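Local coordinates for cysteine desulfurase (Elizabethkingia anophelis NUHP1, PDB 5VPR), which probably removes sulfur from L-cysteine, giving L-alanine and a sulfur-loaded carrier, with pyridoxal 5'-phosphate as cofactor, at residues Pro43-Tyr54 and Ala288-Phe299; Gln84-Asp92 and Phe215-Asp223. All blocks are in the same frame, centred on the assembly; numbering follows the deposited sequence.

How the contacts relate
Two ways of joining distant parts of a chain appear here in one class-V aminotransferase fold. Contact 1 packs helix 44-56 against helix 287-303; contact 2 lays the end of helix 67-87 and the turn after it on the loop and short helix at 215-223, beside strands 226-230 and 241-245 of the seven-stranded sheet. Along the chain both segments of contact 2 fall between those of contact 1. Their centres are about 21 Å apart, yet they touch where Val297 CG1 meets Phe86 CD1 at 3.6 Å. Helix 287-303 thus lies against both helix 44-56 and helix 67-87, so Phe86 packs on helix 287-303 while Ile87, the next residue, packs on the sheet through Phe229 and Tyr244.

Contact 1 of 2, residues Pro43-Tyr54 and Ala288-Phe299; sequences PKMVLDAINNYY and AGNIAIGTAVDF
Ala49 and Thr295 meet at the middle of this helix pair, where small side chains let two backbones come close: Ala49 CB lies 3.2 Å from Thr295 OG1, and the helix axes approach to 8.5 Å. Thr295 uses its other branch as well, its CG2 reaching the carbonyl oxygen of Met45 at 3.3 Å. Val46 sends CG2 against the backbone of the facing helix, 3.5 Å from Ala296 N, while Ile50 rests CG1 on the methyl of Ala292.

The segments 44-54 and 288-299 run nearly antiparallel, at 154°, and form part of the helical layer of this fold-type I, class-V aminotransferase; helix 67-87 lies against the same layer, its Ala72 touching Tyr53 and its Met75 touching Ile291.

Aromatic contacts close both ends. At one, Pro43, the N-cap residue, places CG over a face of the Phe299 ring in a CH-pi contact, 4.0 Å from the centroid. Met45 comes to the edge of that ring with SD, a Met-aromatic contact; its chi1 of 60° sets CG between the backbone N and carbonyl carbon, and a bend at chi3 turns CE onto Asp298 CB, at 3.7 Å. At the other end, the methyl of Ala288 touches two tyrosines, 3.7 Å from Tyr53 CD2 and 3.3 Å from Tyr54 OH, and Ile291 CD1 meets Tyr53 CD1 with the two side chains crossing roughly at right angles.

The polar ends find partners beyond the two helical segments: Tyr53 OH bonds to Asn58, and the carboxylate of Asp298 forms a salt bridge with Lys82 of helix 67-87.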
loop_
_atom_site.group_PDB
_atom_site.type_symbol
_atom_site.label_atom_id
_atom_site.label_comp_id
_atom_site.label_asym_id
_atom_site.label_seq_id
_atom_site.Cartn_x
_atom_site.Cartn_y
_atom_site.Cartn_z
ATOM N N PRO A 43 11.567 3.321 11.006
ATOM C CA PRO A 43 12.537 4.275 11.550
ATOM C C PRO A 43 12.401 4.398 13.062
ATOM O O PRO A 43 11.375 4.058 13.654
ATOM C CB PRO A 43 12.164 5.588 10.850
ATOM C CG PRO A 43 10.658 5.485 10.709
ATOM C CD PRO A 43 10.357 3.996 10.493
ATOM N N LYS A 44 13.474 4.906 13.681
ATOM C CA LYS A 44 13.543 4.962 15.141
ATOM C C LYS A 44 12.426 5.822 15.731
ATOM O O LYS A 44 11.874 5.489 16.788
ATOM C CB LYS A 44 14.921 5.473 15.588
ATOM N N MET A 45 12.055 6.915 15.059
ATOM C CA MET A 45 11.007 7.775 15.615
ATOM C C MET A 45 9.681 7.030 15.768
ATOM O O MET A 45 8.938 7.268 16.725
ATOM C CB MET A 45 10.820 9.034 14.766
ATOM C CG MET A 45 10.431 8.820 13.310
ATOM S SD MET A 45 10.532 10.390 12.392
ATOM C CE MET A 45 9.073 11.249 12.980
ATOM N N VAL A 46 9.365 6.128 14.842
ATOM C CA VAL A 46 8.140 5.343 14.973
ATOM C C VAL A 46 8.246 4.367 16.149
ATOM O O VAL A 46 7.300 4.208 16.930
ATOM C CB VAL A 46 7.834 4.625 13.645
ATOM C CG1 VAL A 46 6.810 3.494 13.852
ATOM C CG2 VAL A 46 7.303 5.626 12.628
ATOM N N LEU A 47 9.393 3.700 16.297
ATOM C CA LEU A 47 9.555 2.750 17.398
ATOM C C LEU A 47 9.558 3.469 18.739
ATOM O O LEU A 47 9.040 2.941 19.729
ATOM C CB LEU A 47 10.855 1.946 17.231
ATOM C CG LEU A 47 10.969 1.192 15.902
ATOM C CD1 LEU A 47 12.255 0.372 15.808
ATOM C CD2 LEU A 47 9.733 0.328 15.691
ATOM N N ASP A 48 10.159 4.665 18.786
ATOM C CA ASP A 48 10.127 5.505 19.984
ATOM C C ASP A 48 8.702 5.904 20.352
ATOM O O ASP A 48 8.360 5.986 21.538
ATOM C CB ASP A 48 10.962 6.770 19.774
ATOM C CG ASP A 48 12.463 6.520 19.805
ATOM O OD1 ASP A 48 12.901 5.396 20.141
ATOM O OD2 ASP A 48 13.210 7.472 19.486
ATOM N N ALA A 49 7.867 6.198 19.350
ATOM C CA ALA A 49 6.472 6.546 19.620
ATOM C C ALA A 49 5.730 5.402 20.299
ATOM O O ALA A 49 4.948 5.620 21.236
ATOM C CB ALA A 49 5.756 6.916 18.323
ATOM N N ILE A 50 5.921 4.183 19.798
ATOM C CA ILE A 50 5.285 3.014 20.402
ATOM C C ILE A 50 5.722 2.876 21.849
ATOM O O ILE A 50 4.896 2.773 22.763
ATOM C CB ILE A 50 5.625 1.746 19.601
ATOM C CG1 ILE A 50 5.010 1.830 18.207
ATOM C CG2 ILE A 50 5.129 0.479 20.346
ATOM C CD1 ILE A 50 5.586 0.800 17.217
ATOM N N ASN A 51 7.038 2.883 22.067
ATOM C CA ASN A 51 7.597 2.690 23.398
ATOM C C ASN A 51 7.214 3.826 24.340
ATOM O O ASN A 51 6.877 3.581 25.502
ATOM C CB ASN A 51 9.117 2.573 23.290
ATOM C CG ASN A 51 9.744 2.029 24.548
ATOM O OD1 ASN A 51 10.254 2.782 25.381
ATOM N ND2 ASN A 51 9.699 0.711 24.702
ATOM N N ASN A 52 7.265 5.074 23.864
ATOM C CA ASN A 52 6.900 6.200 24.725
ATOM C C ASN A 52 5.434 6.128 25.138
ATOM O O ASN A 52 5.082 6.481 26.274
ATOM C CB ASN A 52 7.181 7.534 24.028
ATOM C CG ASN A 52 8.658 7.847 23.938
ATOM O OD1 ASN A 52 9.452 7.422 24.782
ATOM N ND2 ASN A 52 9.041 8.597 22.908
ATOM N N TYR A 53 4.562 5.692 24.226
ATOM C CA TYR A 53 3.153 5.539 24.570
ATOM C C TYR A 53 2.974 4.545 25.714
ATOM O O TYR A 53 2.291 4.833 26.703
ATOM C CB TYR A 53 2.329 5.091 23.354
ATOM C CG TYR A 53 0.938 4.683 23.794
ATOM C CD1 TYR A 53 -0.013 5.650 24.125
ATOM C CD2 TYR A 53 0.604 3.338 23.969
ATOM C CE1 TYR A 53 -1.272 5.293 24.581
ATOM C CE2 TYR A 53 -0.643 2.971 24.416
ATOM C CZ TYR A 53 -1.579 3.959 24.723
ATOM O OH TYR A 53 -2.827 3.597 25.166
ATOM N N TYR A 54 3.586 3.360 25.598
ATOM C CA TYR A 54 3.369 2.346 26.625
ATOM C C TYR A 54 4.064 2.698 27.934
ATOM O O TYR A 54 3.582 2.319 29.011
ATOM C CB TYR A 54 3.840 0.972 26.141
ATOM C CG TYR A 54 2.920 0.301 25.140
ATOM C CD1 TYR A 54 3.387 -0.083 23.888
ATOM C CD2 TYR A 54 1.585 0.047 25.449
ATOM C CE1 TYR A 54 2.548 -0.701 22.963
ATOM C CE2 TYR A 54 0.739 -0.554 24.529
ATOM C CZ TYR A 54 1.231 -0.922 23.292
ATOM O OH TYR A 54 0.405 -1.552 22.399
ATOM N N ALA A 288 -1.891 2.340 20.485
ATOM C CA ALA A 288 -0.468 2.503 20.213
ATOM C C ALA A 288 -0.193 2.519 18.718
ATOM O O ALA A 288 0.551 3.375 18.221
ATOM C CB ALA A 288 0.323 1.380 20.880
ATOM N N GLY A 289 -0.780 1.571 17.988
ATOM C CA GLY A 289 -0.565 1.512 16.553
ATOM C C GLY A 289 -1.094 2.742 15.830
ATOM O O GLY A 289 -0.456 3.243 14.905
ATOM N N ASN A 290 -2.258 3.254 16.256
ATOM C CA ASN A 290 -2.805 4.460 15.636
ATOM C C ASN A 290 -1.929 5.673 15.915
ATOM O O ASN A 290 -1.686 6.484 15.013
ATOM C CB ASN A 290 -4.239 4.711 16.118
ATOM C CG ASN A 290 -5.171 3.593 15.750
ATOM O OD1 ASN A 290 -4.887 2.809 14.835
ATOM N ND2 ASN A 290 -6.300 3.500 16.454
ATOM N N ILE A 291 -1.423 5.804 17.144
ATOM C CA ILE A 291 -0.465 6.871 17.432
ATOM C C ILE A 291 0.768 6.729 16.549
ATOM O O ILE A 291 1.268 7.711 15.981
ATOM C CB ILE A 291 -0.098 6.868 18.930
ATOM C CG1 ILE A 291 -1.296 7.325 19.772
ATOM C CG2 ILE A 291 1.109 7.763 19.194
ATOM C CD1 ILE A 291 -1.091 7.115 21.256
ATOM N N ALA A 292 1.269 5.499 16.404
ATOM C CA ALA A 292 2.518 5.287 15.688
ATOM C C ALA A 292 2.356 5.452 14.176
ATOM O O ALA A 292 3.316 5.860 13.506
ATOM C CB ALA A 292 3.079 3.910 16.026
ATOM N N ILE A 293 1.171 5.162 13.612
ATOM C CA ILE A 293 1.000 5.441 12.182
ATOM C C ILE A 293 1.004 6.951 11.939
ATOM O O ILE A 293 1.428 7.413 10.872
ATOM C CB ILE A 293 -0.255 4.749 11.594
ATOM C CG1 ILE A 293 -0.110 4.581 10.067
ATOM C CG2 ILE A 293 -1.545 5.512 11.891
ATOM C CD1 ILE A 293 -1.263 3.858 9.385
ATOM N N GLY A 294 0.573 7.751 12.924
ATOM C CA GLY A 294 0.779 9.192 12.823
ATOM C C GLY A 294 2.250 9.566 12.811
ATOM O O GLY A 294 2.662 10.504 12.116
ATOM N N THR A 295 3.061 8.855 13.600
ATOM C CA THR A 295 4.500 9.096 13.612
ATOM C C THR A 295 5.139 8.677 12.293
ATOM O O THR A 295 6.091 9.313 11.836
ATOM C CB THR A 295 5.141 8.346 14.781
ATOM O OG1 THR A 295 4.401 8.629 15.972
ATOM C CG2 THR A 295 6.594 8.780 14.980
ATOM N N ALA A 296 4.617 7.625 11.663
ATOM C CA ALA A 296 5.090 7.252 10.333
ATOM C C ALA A 296 4.743 8.321 9.298
ATOM O O ALA A 296 5.532 8.579 8.378
ATOM C CB ALA A 296 4.495 5.896 9.951
ATOM N N VAL A 297 3.582 8.964 9.442
ATOM C CA VAL A 297 3.266 10.127 8.617
ATOM C C VAL A 297 4.281 11.238 8.864
ATOM O O VAL A 297 4.792 11.860 7.922
ATOM C CB VAL A 297 1.826 10.599 8.894
ATOM C CG1 VAL A 297 1.593 12.001 8.309
ATOM C CG2 VAL A 297 0.832 9.611 8.315
ATOM N N ASP A 298 4.593 11.498 10.140
ATOM C CA ASP A 298 5.600 12.502 10.483
ATOM C C ASP A 298 6.933 12.204 9.805
ATOM O O ASP A 298 7.608 13.114 9.302
ATOM C CB ASP A 298 5.786 12.560 12.004
ATOM C CG ASP A 298 4.612 13.209 12.733
ATOM O OD1 ASP A 298 3.745 13.826 12.076
ATOM O OD2 ASP A 298 4.562 13.097 13.977
ATOM N N PHE A 299 7.332 10.931 9.785
ATOM C CA PHE A 299 8.604 10.555 9.168
ATOM C C PHE A 299 8.608 10.886 7.684
ATOM O O PHE A 299 9.565 11.476 7.160
ATOM C CB PHE A 299 8.874 9.062 9.368
ATOM C CG PHE A 299 9.976 8.541 8.494
ATOM C CD1 PHE A 299 11.300 8.857 8.776
ATOM C CD2 PHE A 299 9.694 7.770 7.380
ATOM C CE1 PHE A 299 12.341 8.395 7.965
ATOM C CE2 PHE A 299 10.725 7.306 6.563
ATOM C CZ PHE A 299 12.052 7.624 6.857
#

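Contact 2 of 2, residues Gln84-Asp92 and Phe215-Asp223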
loop_
_atom_site.group_PDB
_atom_site.type_symbol
_atom_site.label_atom_id
_atom_site.label_comp_id
_atom_site.label_asym_id
_atom_site.label_seq_id
_atom_site.Cartn_x
_atom_site.Cartn_y
_atom_site.Cartn_z
ATOM N N GLN A 84 -5.271 12.691 8.393
ATOM C CA GLN A 84 -6.177 13.554 7.630
ATOM C C GLN A 84 -5.409 14.514 6.724
ATOM O O GLN A 84 -5.660 14.584 5.515
ATOM C CB GLN A 84 -7.083 14.346 8.585
ATOM C CG GLN A 84 -8.103 15.223 7.842
ATOM C CD GLN A 84 -8.540 16.450 8.614
ATOM O OE1 GLN A 84 -8.304 16.571 9.820
ATOM N NE2 GLN A 84 -9.179 17.382 7.914
ATOM N N ARG A 85 -4.462 15.262 7.299
ATOM C CA ARG A 85 -3.664 16.191 6.501
ATOM C C ARG A 85 -2.798 15.459 5.480
ATOM O O ARG A 85 -2.581 15.961 4.372
ATOM C CB ARG A 85 -2.798 17.057 7.420
ATOM C CG ARG A 85 -3.590 18.108 8.204
ATOM C CD ARG A 85 -2.677 19.071 8.961
ATOM N NE ARG A 85 -1.985 18.394 10.048
ATOM C CZ ARG A 85 -2.486 18.239 11.270
ATOM N NH1 ARG A 85 -3.687 18.728 11.565
ATOM N NH2 ARG A 85 -1.784 17.596 12.201
ATOM N N PHE A 86 -2.324 14.266 5.834
ATOM C CA PHE A 86 -1.471 13.472 4.955
ATOM C C PHE A 86 -2.179 13.107 3.650
ATOM O O PHE A 86 -1.571 13.166 2.576
ATOM C CB PHE A 86 -1.018 12.219 5.717
ATOM C CG PHE A 86 -0.049 11.349 4.969
ATOM C CD1 PHE A 86 1.250 11.772 4.736
ATOM C CD2 PHE A 86 -0.427 10.084 4.538
ATOM C CE1 PHE A 86 2.162 10.946 4.075
ATOM C CE2 PHE A 86 0.478 9.252 3.866
ATOM C CZ PHE A 86 1.766 9.686 3.635
ATOM N N ILE A 87 -3.464 12.746 3.713
ATOM C CA ILE A 87 -4.227 12.406 2.511
ATOM C C ILE A 87 -5.132 13.555 2.055
ATOM O O ILE A 87 -5.904 13.391 1.102
ATOM C CB ILE A 87 -5.049 11.120 2.703
ATOM C CG1 ILE A 87 -6.176 11.344 3.726
ATOM C CG2 ILE A 87 -4.131 9.939 3.087
ATOM C CD1 ILE A 87 -7.077 10.102 3.928
ATOM N N ASN A 88 -5.030 14.723 2.698
ATOM C CA ASN A 88 -5.871 15.886 2.417
ATOM C C ASN A 88 -7.361 15.548 2.469
ATOM O O ASN A 88 -8.150 16.003 1.639
ATOM C CB ASN A 88 -5.522 16.546 1.076
ATOM C CG ASN A 88 -6.014 17.989 1.010
ATOM O OD1 ASN A 88 -6.072 18.662 2.040
ATOM N ND2 ASN A 88 -6.396 18.460 -0.187
ATOM N N ALA A 89 -7.754 14.754 3.463
ATOM C CA ALA A 89 -9.170 14.617 3.776
ATOM C C ALA A 89 -9.708 15.938 4.322
ATOM O O ALA A 89 -9.028 16.649 5.069
ATOM C CB ALA A 89 -9.402 13.487 4.795
ATOM N N LYS A 90 -10.943 16.274 3.940
ATOM C CA LYS A 90 -11.518 17.532 4.395
ATOM C C LYS A 90 -11.831 17.506 5.887
ATOM O O LYS A 90 -11.717 18.540 6.557
ATOM C CB LYS A 90 -12.775 17.860 3.586
ATOM C CG LYS A 90 -13.413 19.184 3.943
ATOM C CD LYS A 90 -14.489 19.564 2.928
ATOM C CE LYS A 90 -15.151 20.881 3.286
ATOM N NZ LYS A 90 -16.160 21.254 2.258
ATOM N N HIS A 91 -12.210 16.353 6.438
ATOM C CA HIS A 91 -12.581 16.295 7.846
ATOM C C HIS A 91 -11.809 15.199 8.557
ATOM O O HIS A 91 -11.560 14.133 7.987
ATOM C CB HIS A 91 -14.070 16.053 8.023
ATOM C CG HIS A 91 -14.926 17.105 7.393
ATOM N ND1 HIS A 91 -15.045 18.378 7.909
ATOM C CD2 HIS A 91 -15.693 17.076 6.278
ATOM C CE1 HIS A 91 -15.864 19.083 7.148
ATOM N NE2 HIS A 91 -16.273 18.316 6.154
ATOM N N ASP A 92 -11.457 15.458 9.821
ATOM C CA ASP A 92 -10.827 14.414 10.618
ATOM C C ASP A 92 -11.758 13.216 10.764
ATOM O O ASP A 92 -11.301 12.074 10.735
ATOM C CB ASP A 92 -10.403 14.958 11.985
ATOM C CG ASP A 92 -11.584 15.400 12.840
ATOM O OD1 ASP A 92 -12.633 15.788 12.283
ATOM O OD2 ASP A 92 -11.455 15.353 14.076
ATOM N N PHE A 215 3.900 7.938 -3.175
ATOM C CA PHE A 215 3.689 9.281 -3.703
ATOM C C PHE A 215 2.497 9.922 -3.021
ATOM O O PHE A 215 1.684 9.255 -2.377
ATOM C CB PHE A 215 3.504 9.291 -5.226
ATOM C CG PHE A 215 2.627 8.199 -5.744
ATOM C CD1 PHE A 215 3.186 7.064 -6.311
ATOM C CD2 PHE A 215 1.248 8.315 -5.692
ATOM C CE1 PHE A 215 2.392 6.053 -6.806
ATOM C CE2 PHE A 215 0.434 7.306 -6.185
ATOM C CZ PHE A 215 1.010 6.173 -6.749
ATOM N N GLU A 216 2.415 11.237 -3.168
ATOM C CA GLU A 216 1.454 12.017 -2.401
ATOM C C GLU A 216 0.025 11.659 -2.785
ATOM O O GLU A 216 -0.280 11.432 -3.955
ATOM C CB GLU A 216 1.695 13.512 -2.608
ATOM C CG GLU A 216 0.639 14.392 -1.938
ATOM C CD GLU A 216 1.045 15.852 -1.830
ATOM O OE1 GLU A 216 2.266 16.120 -1.751
ATOM O OE2 GLU A 216 0.138 16.720 -1.813
ATOM N N ILE A 217 -0.850 11.610 -1.782
ATOM C CA ILE A 217 -2.265 11.312 -1.955
ATOM C C ILE A 217 -3.067 12.562 -1.612
ATOM O O ILE A 217 -2.832 13.187 -0.572
ATOM C CB ILE A 217 -2.693 10.130 -1.059
ATOM C CG1 ILE A 217 -1.879 8.871 -1.376
ATOM C CG2 ILE A 217 -4.206 9.902 -1.143
ATOM C CD1 ILE A 217 -1.989 8.407 -2.802
ATOM N N ASP A 218 -4.021 12.918 -2.475
ATOM C CA ASP A 218 -4.974 14.003 -2.223
ATOM C C ASP A 218 -6.351 13.456 -2.581
ATOM O O ASP A 218 -6.753 13.486 -3.753
ATOM C CB ASP A 218 -4.640 15.261 -3.043
ATOM C CG ASP A 218 -5.532 16.466 -2.701
ATOM O OD1 ASP A 218 -6.666 16.294 -2.200
ATOM O OD2 ASP A 218 -5.085 17.611 -2.941
ATOM N N VAL A 219 -7.074 12.969 -1.567
ATOM C CA VAL A 219 -8.357 12.327 -1.809
ATOM C C VAL A 219 -9.406 13.332 -2.268
ATOM O O VAL A 219 -10.400 12.930 -2.888
ATOM C CB VAL A 219 -8.859 11.576 -0.556
ATOM C CG1 VAL A 219 -7.852 10.478 -0.127
ATOM C CG2 VAL A 219 -9.145 12.562 0.584
ATOM N N GLN A 220 -9.214 14.630 -1.988
ATOM C CA GLN A 220 -10.170 15.626 -2.459
ATOM C C GLN A 220 -10.060 15.817 -3.963
ATOM O O GLN A 220 -11.076 15.812 -4.669
ATOM C CB GLN A 220 -9.990 16.957 -1.717
ATOM C CG GLN A 220 -10.630 16.924 -0.315
ATOM C CD GLN A 220 -10.639 18.272 0.396
ATOM O OE1 GLN A 220 -11.483 19.126 0.119
ATOM N NE2 GLN A 220 -9.715 18.455 1.336
ATOM N N THR A 221 -8.837 15.965 -4.484
ATOM C CA THR A 221 -8.710 16.055 -5.935
ATOM C C THR A 221 -8.922 14.694 -6.595
ATOM O O THR A 221 -9.441 14.623 -7.714
ATOM C CB THR A 221 -7.354 16.652 -6.325
ATOM O OG1 THR A 221 -6.299 15.899 -5.719
ATOM C CG2 THR A 221 -7.260 18.095 -5.869
ATOM N N MET A 222 -8.571 13.604 -5.911
ATOM C CA MET A 222 -8.804 12.277 -6.478
ATOM C C MET A 222 -10.294 11.975 -6.616
ATOM O O MET A 222 -10.694 11.209 -7.500
ATOM C CB MET A 222 -8.133 11.204 -5.606
ATOM C CG MET A 222 -8.333 9.768 -6.112
ATOM S SD MET A 222 -7.642 8.499 -5.011
ATOM C CE MET A 222 -5.932 9.018 -4.974
ATOM N N ASP A 223 -11.118 12.534 -5.742
ATOM C CA ASP A 223 -12.560 12.305 -5.762
ATOM C C ASP A 223 -12.914 10.819 -5.626
ATOM O O ASP A 223 -13.922 10.350 -6.163
ATOM C CB ASP A 223 -13.189 12.910 -7.031
ATOM C CG ASP A 223 -14.691 12.924 -6.962
ATOM O OD1 ASP A 223 -15.211 13.216 -5.858
ATOM O OD2 ASP A 223 -15.338 12.616 -7.985
#
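Ile87 and Val219 form the apolar centre, Ile87 CB lying 4.0 Å from Val219 CG1, with Ile217 CG2 touching the same CB at 4.1 Å. Ala89 adds its methyl near Val219 CG2. Tyr244 of strand 241-245 touches Ile87, Ala89 and Val219, and Phe227 of strand 226-230 touches Ile217 and Val219, so this apolar cluster rests on the seven-stranded sheet.

Around it the backbones join. Val219 N donates to Ile87 O at 2.9 Å in a nearly straight bond, while Ile87 CA and Asp218 CA each make a CA-H...O contact with a carbonyl of the other segment. The helix ends here in a Schellman motif with Asn88, of positive phi, as its C-prime residue; Gln84 NE2 reaches forward to Ala89 O, bracing the turn.

At the polar rim a chi1 of -160°, with CG anti to the backbone N, lays the Asn88 amide alongside Asp218, pointing the same way. ND2 reaches Asp218 OD1 at 3.0 Å and, more weakly, OD2; the amide and carboxylate planes are 76° apart. OD1 also caps the short helix 219-222, taking Thr221 N on the face of the carboxylate opposite to Asn88 and, weakly, Gln220 N. Gln220 extends to give NE2 to Asn88 O at 2.9 Å, the donor standing above the carbonyl plane, and crosses Lys90 beside its CB.

One carboxylate oxygen therefore serves both segments: Asp218 starts one helix while holding the residue that ends another. The N-H donors gathered on OD1 probably help to stabilise the negative charge of Asp218, and the gripped Asn88 ties the two helix ends together.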